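Local coordinates for protein dual function macrocyclase-peptidase POPB (Galerina marginata, PDB 5N4B) that cleaves peptide bonds after proline residues and macrocyclises peptides, trimming and cyclising the precursors of the amanitin toxins, at residues 171-176 with 195-200; 199-204 with 215-220; 142-147 with 160-165. The protein carries 1 engineered substitution. All coordinates share one frame; numbering follows the deposited sequence. Where two conformers were deposited one is given.

How the interactions relate
Followed from the N terminus, interaction 3 comes first: 142-147 and 160-165 meet across a beta hairpin. The chain then turns into strand 170-176, which pairs with strand 157-164 on its other side through T171 O and V162 N, 2.8 Å apart. Interaction 1 closes the excursion that holds helix 183-188, adding strand 198-201 as the fourth strand of this propeller blade. At the corner the chain leaves the blade, and 199-204 then meets 215-220, part of the next. Interaction 3 closes before the other two open; interactions 1 and 2 overlap at K199 and W200, and none nests inside another. F201 CE2 and A161 CB, 3.6 Å apart, link interactions 2 and 3.

Interaction 1. Residues 171-176 with 195-200; sequences TIYVRS and SDEVKW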
loop_
_atom_site.group_PDB
_atom_site.type_symbol
_atom_site.label_atom_id
_atom_site.label_comp_id
_atom_site.label_asym_id
_atom_site.label_seq_id
_atom_site.Cartn_x
_atom_site.Cartn_y
_atom_site.Cartn_z
ATOM N N THR A 171 -4.195 18.211 6.005
ATOM C CA THR A 171 -3.681 19.502 6.450
ATOM C C THR A 171 -2.421 19.253 7.253
ATOM O O THR A 171 -2.390 18.382 8.137
ATOM C CB THR A 171 -4.720 20.255 7.302
ATOM O OG1 THR A 171 -5.919 20.379 6.516
ATOM C CG2 THR A 171 -4.205 21.574 7.732
ATOM N N ILE A 172 -1.365 19.983 6.927
ATOM C CA ILE A 172 -0.083 19.835 7.612
ATOM C C ILE A 172 0.004 20.912 8.669
ATOM O O ILE A 172 -0.210 22.109 8.398
ATOM C CB ILE A 172 1.110 19.922 6.657
ATOM C CG1 ILE A 172 0.999 18.876 5.545
ATOM C CG2 ILE A 172 2.383 19.721 7.464
ATOM C CD1 ILE A 172 2.052 19.110 4.435
ATOM N N TYR A 173 0.333 20.478 9.881
ATOM C CA TYR A 173 0.602 21.309 11.039
ATOM C C TYR A 173 2.060 21.134 11.441
ATOM O O TYR A 173 2.736 20.191 11.006
ATOM C CB TYR A 173 -0.331 20.950 12.234
ATOM C CG TYR A 173 -1.775 21.155 11.897
ATOM C CD1 TYR A 173 -2.342 22.410 11.986
ATOM C CD2 TYR A 173 -2.551 20.115 11.438
ATOM C CE1 TYR A 173 -3.651 22.591 11.664
ATOM C CE2 TYR A 173 -3.878 20.300 11.100
ATOM C CZ TYR A 173 -4.418 21.556 11.227
ATOM O OH TYR A 173 -5.745 21.756 10.853
ATOM N N VAL A 174 2.564 22.086 12.238
ATOM C CA VAL A 174 3.939 22.079 12.683
ATOM C C VAL A 174 3.971 22.397 14.166
ATOM O O VAL A 174 3.318 23.350 14.633
ATOM C CB VAL A 174 4.812 23.091 11.924
ATOM C CG1 VAL A 174 6.307 22.996 12.359
ATOM C CG2 VAL A 174 4.642 22.936 10.417
ATOM N N ARG A 175 4.770 21.639 14.885
ATOM C CA ARG A 175 4.984 21.906 16.303
ATOM C C ARG A 175 6.440 21.710 16.684
ATOM O O ARG A 175 7.182 20.954 16.068
ATOM C CB ARG A 175 4.094 21.049 17.239
ATOM C CG ARG A 175 4.491 19.573 17.220
ATOM C CD ARG A 175 3.436 18.661 17.817
ATOM N NE ARG A 175 3.061 19.068 19.151
ATOM C CZ ARG A 175 1.909 19.646 19.482
ATOM N NH1 ARG A 175 0.933 19.874 18.624
ATOM N NH2 ARG A 175 1.741 20.023 20.732
ATOM N N SER A 176 6.863 22.437 17.720
ATOM C CA SER A 176 8.181 22.239 18.283
ATOM C C SER A 176 8.315 20.831 18.840
ATOM O O SER A 176 7.385 20.298 19.457
ATOM C CB SER A 176 8.379 23.231 19.440
ATOM O OG SER A 176 9.597 22.899 20.111
ATOM N N SER A 195 0.783 28.376 14.580
ATOM C CA SER A 195 -0.467 28.652 13.884
ATOM C C SER A 195 -0.444 28.200 12.430
ATOM O O SER A 195 -1.498 28.231 11.773
ATOM C CB SER A 195 -0.807 30.141 13.940
ATOM O OG SER A 195 0.243 30.826 13.316
ATOM N N ASP A 196 0.718 27.753 11.928
ATOM C CA ASP A 196 0.835 27.277 10.550
ATOM C C ASP A 196 -0.248 26.248 10.254
ATOM O O ASP A 196 -0.423 25.304 11.013
ATOM C CB ASP A 196 2.174 26.578 10.361
ATOM C CG ASP A 196 3.384 27.479 10.614
ATOM O OD1 ASP A 196 3.345 28.309 11.545
ATOM O OD2 ASP A 196 4.410 27.307 9.902
ATOM N N GLU A 197 -0.935 26.391 9.127
ATOM C CA GLU A 197 -1.936 25.426 8.700
ATOM C C GLU A 197 -1.838 25.286 7.188
ATOM O O GLU A 197 -2.243 26.177 6.441
ATOM C CB GLU A 197 -3.330 25.868 9.137
ATOM C CG GLU A 197 -4.401 24.882 8.732
ATOM C CD GLU A 197 -5.748 25.181 9.369
ATOM O OE1 GLU A 197 -6.271 26.290 9.113
ATOM O OE2 GLU A 197 -6.235 24.346 10.176
ATOM N N VAL A 198 -1.283 24.185 6.731
ATOM C CA VAL A 198 -0.965 23.995 5.328
ATOM C C VAL A 198 -2.006 23.041 4.729
ATOM O O VAL A 198 -1.902 21.814 4.867
ATOM C CB VAL A 198 0.474 23.490 5.182
ATOM C CG1 VAL A 198 0.814 23.230 3.752
ATOM C CG2 VAL A 198 1.439 24.493 5.785
ATOM N N LYS A 199 -3.029 23.584 4.098
ATOM C CA LYS A 199 -4.177 22.836 3.611
ATOM C C LYS A 199 -3.933 22.306 2.201
ATOM O O LYS A 199 -3.006 22.712 1.473
ATOM C CB LYS A 199 -5.411 23.740 3.608
ATOM C CG LYS A 199 -5.850 24.089 5.047
ATOM C CD LYS A 199 -7.076 25.002 5.070
ATOM C CE LYS A 199 -8.315 24.323 4.470
ATOM N NZ LYS A 199 -8.879 23.172 5.226
ATOM N N TRP A 200 -4.794 21.362 1.818
ATOM C CA TRP A 200 -4.924 20.872 0.448
ATOM C C TRP A 200 -3.797 19.940 0.036
ATOM O O TRP A 200 -3.530 19.740 -1.134
ATOM C CB TRP A 200 -5.104 22.033 -0.567
ATOM C CG TRP A 200 -6.208 22.955 -0.131
ATOM C CD1 TRP A 200 -6.072 24.222 0.352
ATOM C CD2 TRP A 200 -7.589 22.660 -0.100
ATOM N NE1 TRP A 200 -7.289 24.726 0.688
ATOM C CE2 TRP A 200 -8.244 23.787 0.434
ATOM C CE3 TRP A 200 -8.351 21.549 -0.470
ATOM C CZ2 TRP A 200 -9.635 23.853 0.570
ATOM C CZ3 TRP A 200 -9.719 21.602 -0.297
ATOM C CH2 TRP A 200 -10.346 22.760 0.213
HETATM O O HOH W 1 -6.969 20.552 3.672
HETATM O O HOH W 2 -7.980 22.077 7.690
HETATM O O HOH W 3 0.717 24.128 12.973
#
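The Y173 ring and the E197 carboxylate run side by side, their planes turned 59° against each other. E197 OE2 approaches the ring edge near its plane and accepts a hydrogen bond from Y173 OH at 2.7 Å, using the lone pair away from the other oxygen. Water 3 also lies at the ring edge, in plane. E197 reaches the phenol because its CG stands anti to the backbone N (chi1 -179°) and the chain beyond is extended. E197 CG passes T171 CG2 at 3.5 Å.

Beside this polar edge, I172 and V198 form an antiparallel hydrogen-bonded pair: I172 N to V198 O is 2.8 Å and V198 N to I172 O is 2.9 Å. Their side chains share one sheet face, CB to CB 3.9 Å, and both pack against strand 214-219, on F215 and Y217 respectively.

Water 3 accepts from V174 N at 2.8 Å and also lies within bonding distance of D196 O, one of several acceptors competing for its protons. D196 OD2 is held elsewhere, by H240 and G243. These outer two strands of the propeller blade share one backbone bridge; beyond it, where V174 and D196 move apart, water 3 spans the gap, while the phenol-carboxylate bond and water 2, between T171 OG1 and K199 NZ, connect side chains. Donation by the phenol would be expected to stabilise E197 as a carboxylate.

Interaction 2. Residues 199-204 with 215-220; sequences KWFKFS and FLYQRY
Y217 begins the contact with its CB, 4.0 Å from CD1 of the F201 ring. Q218 N donates to S204 OG at 3.0 Å, and its O accepts from K202 N at 3.2 Å while lying at the edge of the F201 ring. Its extended side chain carries NE2 to K202 O, a 3.0 Å bond in the carbonyl plane, on a lone pair, and nearly straight at 171°; OE1 turns to the backbone N of Y263.

R219 bends at chi3 (-64°), bringing NE and NH2 side-on to Y220 O. This fixes the guanidinium's rotation, and W200 CD1 lies over one of its faces, 3.4 Å from R219 NH2, the two planes only 21° apart. Y220 N then donates to W200 O at 3.0 Å. The Y220 ring meets K202 CB through CE2 at 3.8 Å, and its OH touches the edge of F203, whose ring meets that of H699, the charge-relay histidine, their planes steeply inclined.

W200 and F201 both face S170 in a G1 beta bulge. The contact spans two propeller blades: strand 170-176 packs on F201 and Y217, strand 236-241 flanks R219, and strand 262-267, first of the blade after, touches Q218 and Y220.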
loop_
_atom_site.group_PDB
_atom_site.type_symbol
_atom_site.label_atom_id
_atom_site.label_comp_id
_atom_site.label_asym_id
_atom_site.label_seq_id
_atom_site.Cartn_x
_atom_site.Cartn_y
_atom_site.Cartn_z
ATOM N N LYS A 199 -3.029 23.584 4.098
ATOM C CA LYS A 199 -4.177 22.836 3.611
ATOM C C LYS A 199 -3.933 22.306 2.201
ATOM O O LYS A 199 -3.006 22.712 1.473
ATOM C CB LYS A 199 -5.411 23.740 3.608
ATOM C CG LYS A 199 -5.850 24.089 5.047
ATOM C CD LYS A 199 -7.076 25.002 5.070
ATOM C CE LYS A 199 -8.315 24.323 4.470
ATOM N NZ LYS A 199 -8.879 23.172 5.226
ATOM N N TRP A 200 -4.794 21.362 1.818
ATOM C CA TRP A 200 -4.924 20.872 0.448
ATOM C C TRP A 200 -3.797 19.940 0.036
ATOM O O TRP A 200 -3.530 19.740 -1.134
ATOM C CB TRP A 200 -5.104 22.033 -0.567
ATOM C CG TRP A 200 -6.208 22.955 -0.131
ATOM C CD1 TRP A 200 -6.072 24.222 0.352
ATOM C CD2 TRP A 200 -7.589 22.660 -0.100
ATOM N NE1 TRP A 200 -7.289 24.726 0.688
ATOM C CE2 TRP A 200 -8.244 23.787 0.434
ATOM C CE3 TRP A 200 -8.351 21.549 -0.470
ATOM C CZ2 TRP A 200 -9.635 23.853 0.570
ATOM C CZ3 TRP A 200 -9.719 21.602 -0.297
ATOM C CH2 TRP A 200 -10.346 22.760 0.213
ATOM N N PHE A 201 -3.156 19.311 1.024
ATOM C CA PHE A 201 -2.013 18.440 0.816
ATOM C C PHE A 201 -2.478 17.046 0.419
ATOM O O PHE A 201 -3.358 16.446 1.067
ATOM C CB PHE A 201 -1.219 18.376 2.130
ATOM C CG PHE A 201 -0.152 17.291 2.201
ATOM C CD1 PHE A 201 0.849 17.236 1.284
ATOM C CD2 PHE A 201 -0.144 16.369 3.228
ATOM C CE1 PHE A 201 1.828 16.230 1.351
ATOM C CE2 PHE A 201 0.837 15.400 3.323
ATOM C CZ PHE A 201 1.826 15.342 2.399
ATOM N N LYS A 202 -1.860 16.490 -0.621
ATOM C CA LYS A 202 -2.200 15.152 -1.055
ATOM C C LYS A 202 -1.152 14.631 -2.030
ATOM O O LYS A 202 -0.612 15.394 -2.831
ATOM C CB LYS A 202 -3.571 15.161 -1.760
ATOM C CG LYS A 202 -4.320 13.842 -1.843
ATOM C CD LYS A 202 -5.691 14.040 -2.477
ATOM C CE LYS A 202 -6.515 12.817 -2.325
ATOM N NZ LYS A 202 -7.941 13.061 -2.770
ATOM N N PHE A 203 -0.890 13.323 -1.956
ATOM C CA PHE A 203 -0.119 12.558 -2.953
ATOM C C PHE A 203 1.353 12.943 -3.047
ATOM O O PHE A 203 1.971 12.774 -4.105
ATOM C CB PHE A 203 -0.778 12.573 -4.343
ATOM C CG PHE A 203 -2.150 11.942 -4.405
ATOM C CD1 PHE A 203 -2.416 10.761 -3.760
ATOM C CD2 PHE A 203 -3.160 12.535 -5.136
ATOM C CE1 PHE A 203 -3.686 10.190 -3.861
ATOM C CE2 PHE A 203 -4.422 11.949 -5.246
ATOM C CZ PHE A 203 -4.661 10.779 -4.573
ATOM N N SER A 204 1.962 13.422 -1.978
ATOM C CA SER A 204 3.419 13.515 -1.928
ATOM C C SER A 204 3.890 13.276 -0.503
ATOM O O SER A 204 3.096 13.140 0.419
ATOM C CB SER A 204 3.959 14.864 -2.459
ATOM O OG SER A 204 3.933 15.913 -1.468
ATOM N N PHE A 215 9.523 23.245 4.381
ATOM C CA PHE A 215 9.379 21.982 3.698
ATOM C C PHE A 215 8.566 22.092 2.433
ATOM O O PHE A 215 7.707 22.957 2.271
ATOM C CB PHE A 215 8.750 20.910 4.614
ATOM C CG PHE A 215 7.456 21.316 5.250
ATOM C CD1 PHE A 215 6.266 21.200 4.553
ATOM C CD2 PHE A 215 7.423 21.800 6.543
ATOM C CE1 PHE A 215 5.048 21.592 5.140
ATOM C CE2 PHE A 215 6.218 22.195 7.106
ATOM C CZ PHE A 215 5.052 22.104 6.389
ATOM N N LEU A 216 8.877 21.201 1.528
ATOM C CA LEU A 216 8.129 21.061 0.289
ATOM C C LEU A 216 7.018 20.048 0.476
ATOM O O LEU A 216 7.177 19.044 1.184
ATOM C CB LEU A 216 9.023 20.610 -0.876
ATOM C CG LEU A 216 10.074 21.668 -1.249
ATOM C CD1 LEU A 216 11.404 21.318 -0.682
ATOM C CD2 LEU A 216 10.135 21.896 -2.667
ATOM N N TYR A 217 5.906 20.287 -0.205
ATOM C CA TYR A 217 4.697 19.474 -0.150
ATOM C C TYR A 217 3.872 19.746 -1.404
ATOM O O TYR A 217 3.885 20.854 -1.948
ATOM C CB TYR A 217 3.892 19.806 1.110
ATOM C CG TYR A 217 3.245 21.161 1.067
ATOM C CD1 TYR A 217 3.972 22.335 1.298
ATOM C CD2 TYR A 217 1.939 21.276 0.688
ATOM C CE1 TYR A 217 3.378 23.566 1.186
ATOM C CE2 TYR A 217 1.339 22.516 0.555
ATOM C CZ TYR A 217 2.065 23.655 0.782
ATOM O OH TYR A 217 1.459 24.908 0.627
ATOM N N GLN A 218 3.134 18.730 -1.846
ATOM C CA GLN A 218 2.239 18.865 -2.986
ATOM C C GLN A 218 0.852 19.260 -2.505
ATOM O O GLN A 218 0.297 18.656 -1.579
ATOM C CB GLN A 218 2.159 17.583 -3.782
ATOM C CG GLN A 218 1.194 17.719 -4.972
ATOM C CD GLN A 218 1.344 16.559 -5.894
ATOM O OE1 GLN A 218 1.889 16.698 -6.977
ATOM N NE2 GLN A 218 0.934 15.373 -5.455
ATOM N N ARG A 219 0.283 20.256 -3.144
ATOM C CA ARG A 219 -1.089 20.593 -2.837
ATOM C C ARG A 219 -1.906 20.845 -4.095
ATOM O O ARG A 219 -1.401 20.927 -5.214
ATOM C CB ARG A 219 -1.211 21.778 -1.924
ATOM C CG ARG A 219 -0.563 22.967 -2.567
ATOM C CD ARG A 219 -1.142 24.237 -2.066
ATOM N NE ARG A 219 -2.556 24.416 -2.394
ATOM C CZ ARG A 219 -3.227 25.499 -2.059
ATOM N NH1 ARG A 219 -2.610 26.478 -1.397
ATOM N NH2 ARG A 219 -4.496 25.579 -2.392
ATOM N N TYR A 220 -3.178 20.920 -3.884
ATOM C CA TYR A 220 -4.169 21.088 -4.926
ATOM C C TYR A 220 -4.907 22.402 -4.779
ATOM O O TYR A 220 -4.827 23.036 -3.723
ATOM C CB TYR A 220 -5.123 19.912 -4.901
ATOM C CG TYR A 220 -4.458 18.685 -5.465
ATOM C CD1 TYR A 220 -4.517 18.415 -6.832
ATOM C CD2 TYR A 220 -3.689 17.850 -4.670
ATOM C CE1 TYR A 220 -3.907 17.304 -7.378
ATOM C CE2 TYR A 220 -3.061 16.747 -5.228
ATOM C CZ TYR A 220 -3.179 16.494 -6.568
ATOM O OH TYR A 220 -2.522 15.371 -7.088
#

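Interaction 3. Residues 142-147 with 160-165; sequences GSAGMV and YAVSHL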
loop_
_atom_site.group_PDB
_atom_site.type_symbol
_atom_site.label_atom_id
_atom_site.label_comp_id
_atom_site.label_asym_id
_atom_site.label_seq_id
_atom_site.Cartn_x
_atom_site.Cartn_y
_atom_site.Cartn_z
ATOM N N GLY A 142 -12.108 10.516 17.883
ATOM C CA GLY A 142 -11.419 9.654 16.948
ATOM C C GLY A 142 -11.661 10.002 15.499
ATOM O O GLY A 142 -11.346 9.197 14.608
ATOM N N SER A 143 -12.212 11.169 15.222
ATOM C CA SER A 143 -12.496 11.529 13.845
ATOM C C SER A 143 -11.285 12.081 13.078
ATOM O O SER A 143 -11.452 12.409 11.904
ATOM C CB SER A 143 -13.660 12.515 13.763
ATOM O OG SER A 143 -13.330 13.736 14.334
ATOM N N ALA A 144 -10.106 12.172 13.678
ATOM C CA ALA A 144 -8.902 12.723 13.027
ATOM C C ALA A 144 -7.763 11.740 13.139
ATOM O O ALA A 144 -7.542 11.142 14.198
ATOM C CB ALA A 144 -8.422 13.979 13.694
ATOM N N GLY A 145 -7.042 11.568 12.059
ATOM C CA GLY A 145 -5.904 10.673 12.045
ATOM C C GLY A 145 -4.696 11.359 11.472
ATOM O O GLY A 145 -4.802 12.204 10.578
ATOM N N MET A 146 -3.534 10.972 11.967
ATOM C CA MET A 146 -2.275 11.427 11.419
ATOM C C MET A 146 -1.891 10.455 10.323
ATOM O O MET A 146 -1.759 9.255 10.569
ATOM C CB MET A 146 -1.195 11.482 12.485
ATOM C CG MET A 146 0.119 12.028 11.925
ATOM S SD MET A 146 1.493 11.867 13.032
ATOM C CE MET A 146 1.833 10.122 12.868
ATOM N N VAL A 147 -1.718 10.974 9.135
ATOM C CA VAL A 147 -1.482 10.131 7.982
ATOM C C VAL A 147 -0.047 10.167 7.478
ATOM O O VAL A 147 0.346 9.285 6.703
ATOM C CB VAL A 147 -2.463 10.431 6.839
ATOM C CG1 VAL A 147 -3.868 10.184 7.289
ATOM C CG2 VAL A 147 -2.332 11.851 6.355
ATOM N N TYR A 160 3.262 17.372 10.603
ATOM C CA TYR A 160 2.371 16.231 10.635
ATOM C C TYR A 160 1.107 16.515 9.859
ATOM O O TYR A 160 0.511 17.586 10.014
ATOM C CB TYR A 160 2.035 15.789 12.053
ATOM C CG TYR A 160 1.500 16.850 12.969
ATOM C CD1 TYR A 160 2.364 17.758 13.572
ATOM C CD2 TYR A 160 0.162 16.890 13.368
ATOM C CE1 TYR A 160 1.912 18.712 14.476
ATOM C CE2 TYR A 160 -0.291 17.847 14.302
ATOM C CZ TYR A 160 0.625 18.732 14.856
ATOM O OH TYR A 160 0.211 19.669 15.808
ATOM N N ALA A 161 0.717 15.577 9.025
ATOM C CA ALA A 161 -0.444 15.678 8.157
ATOM C C ALA A 161 -1.633 15.002 8.809
ATOM O O ALA A 161 -1.531 13.840 9.246
ATOM C CB ALA A 161 -0.155 15.018 6.803
ATOM N N VAL A 162 -2.755 15.711 8.851
ATOM C CA VAL A 162 -3.956 15.268 9.549
ATOM C C VAL A 162 -5.107 15.205 8.562
ATOM O O VAL A 162 -5.327 16.137 7.794
ATOM C CB VAL A 162 -4.286 16.237 10.686
ATOM C CG1 VAL A 162 -5.562 15.789 11.386
ATOM C CG2 VAL A 162 -3.096 16.289 11.681
ATOM N N SER A 163 -5.841 14.114 8.615
ATOM C CA SER A 163 -7.073 13.904 7.861
ATOM C C SER A 163 -8.223 13.760 8.847
ATOM O O SER A 163 -8.028 13.343 9.995
ATOM C CB SER A 163 -7.023 12.663 6.979
ATOM O OG SER A 163 -6.156 12.891 5.885
ATOM N N HIS A 164 -9.422 14.130 8.414
ATOM C CA HIS A 164 -10.639 13.987 9.188
ATOM C C HIS A 164 -11.669 13.206 8.403
ATOM O O HIS A 164 -11.660 13.213 7.181
ATOM C CB HIS A 164 -11.234 15.369 9.468
ATOM C CG HIS A 164 -10.341 16.218 10.304
ATOM N ND1 HIS A 164 -10.426 16.237 11.676
ATOM C CD2 HIS A 164 -9.313 17.028 9.973
ATOM C CE1 HIS A 164 -9.509 17.057 12.157
ATOM N NE2 HIS A 164 -8.810 17.537 11.142
ATOM N N LEU A 165 -12.564 12.524 9.123
ATOM C CA LEU A 165 -13.660 11.841 8.482
ATOM C C LEU A 165 -14.376 12.817 7.578
ATOM O O LEU A 165 -14.636 13.963 7.947
ATOM C CB LEU A 165 -14.614 11.302 9.570
ATOM C CG LEU A 165 -14.017 10.184 10.447
ATOM C CD1 LEU A 165 -15.038 9.785 11.538
ATOM C CD2 LEU A 165 -13.587 8.970 9.625
#
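H164 stands opposite A144 in an antiparallel non-hydrogen-bonded pair, and its side chain leans toward that residue on the sheet face they share. H164 CB passes S143 O at 3.8 Å. With CG anti to the carbonyl carbon (chi1 -63°), the imidazole swings toward A144, and its ND1 and CE1 each lie 3.6 Å from A144 CB, a slanting approach to the ring. V162 CG1 lies on the same sheet face, 4.1 Å from A144 CB.

The backbones follow a regular antiparallel register, with strand axes 4.6 Å apart at closest approach. G145 N to S163 O and S163 N to G145 O are both 2.9 Å, the hydrogen-bonded pair. Toward the hairpin turn V147 N donates to A161 O, and at the far end L165 N donates to S143 O nearly along the carbonyl direction. These are strands 144-151 and 157-164, the first two of a four-stranded blade of the beta-propeller, joined in sequence as a beta hairpin.

On the opposite sheet face, V147 CG1 rests 3.8 Å from S163 OG. That hydroxyl bonds to S170 and to the backbone O of H699, the charge-relay histidine, joining this blade to the catalytic domain. L165 packs its CD1 on S143 CB at 3.8 Å and also touches M701.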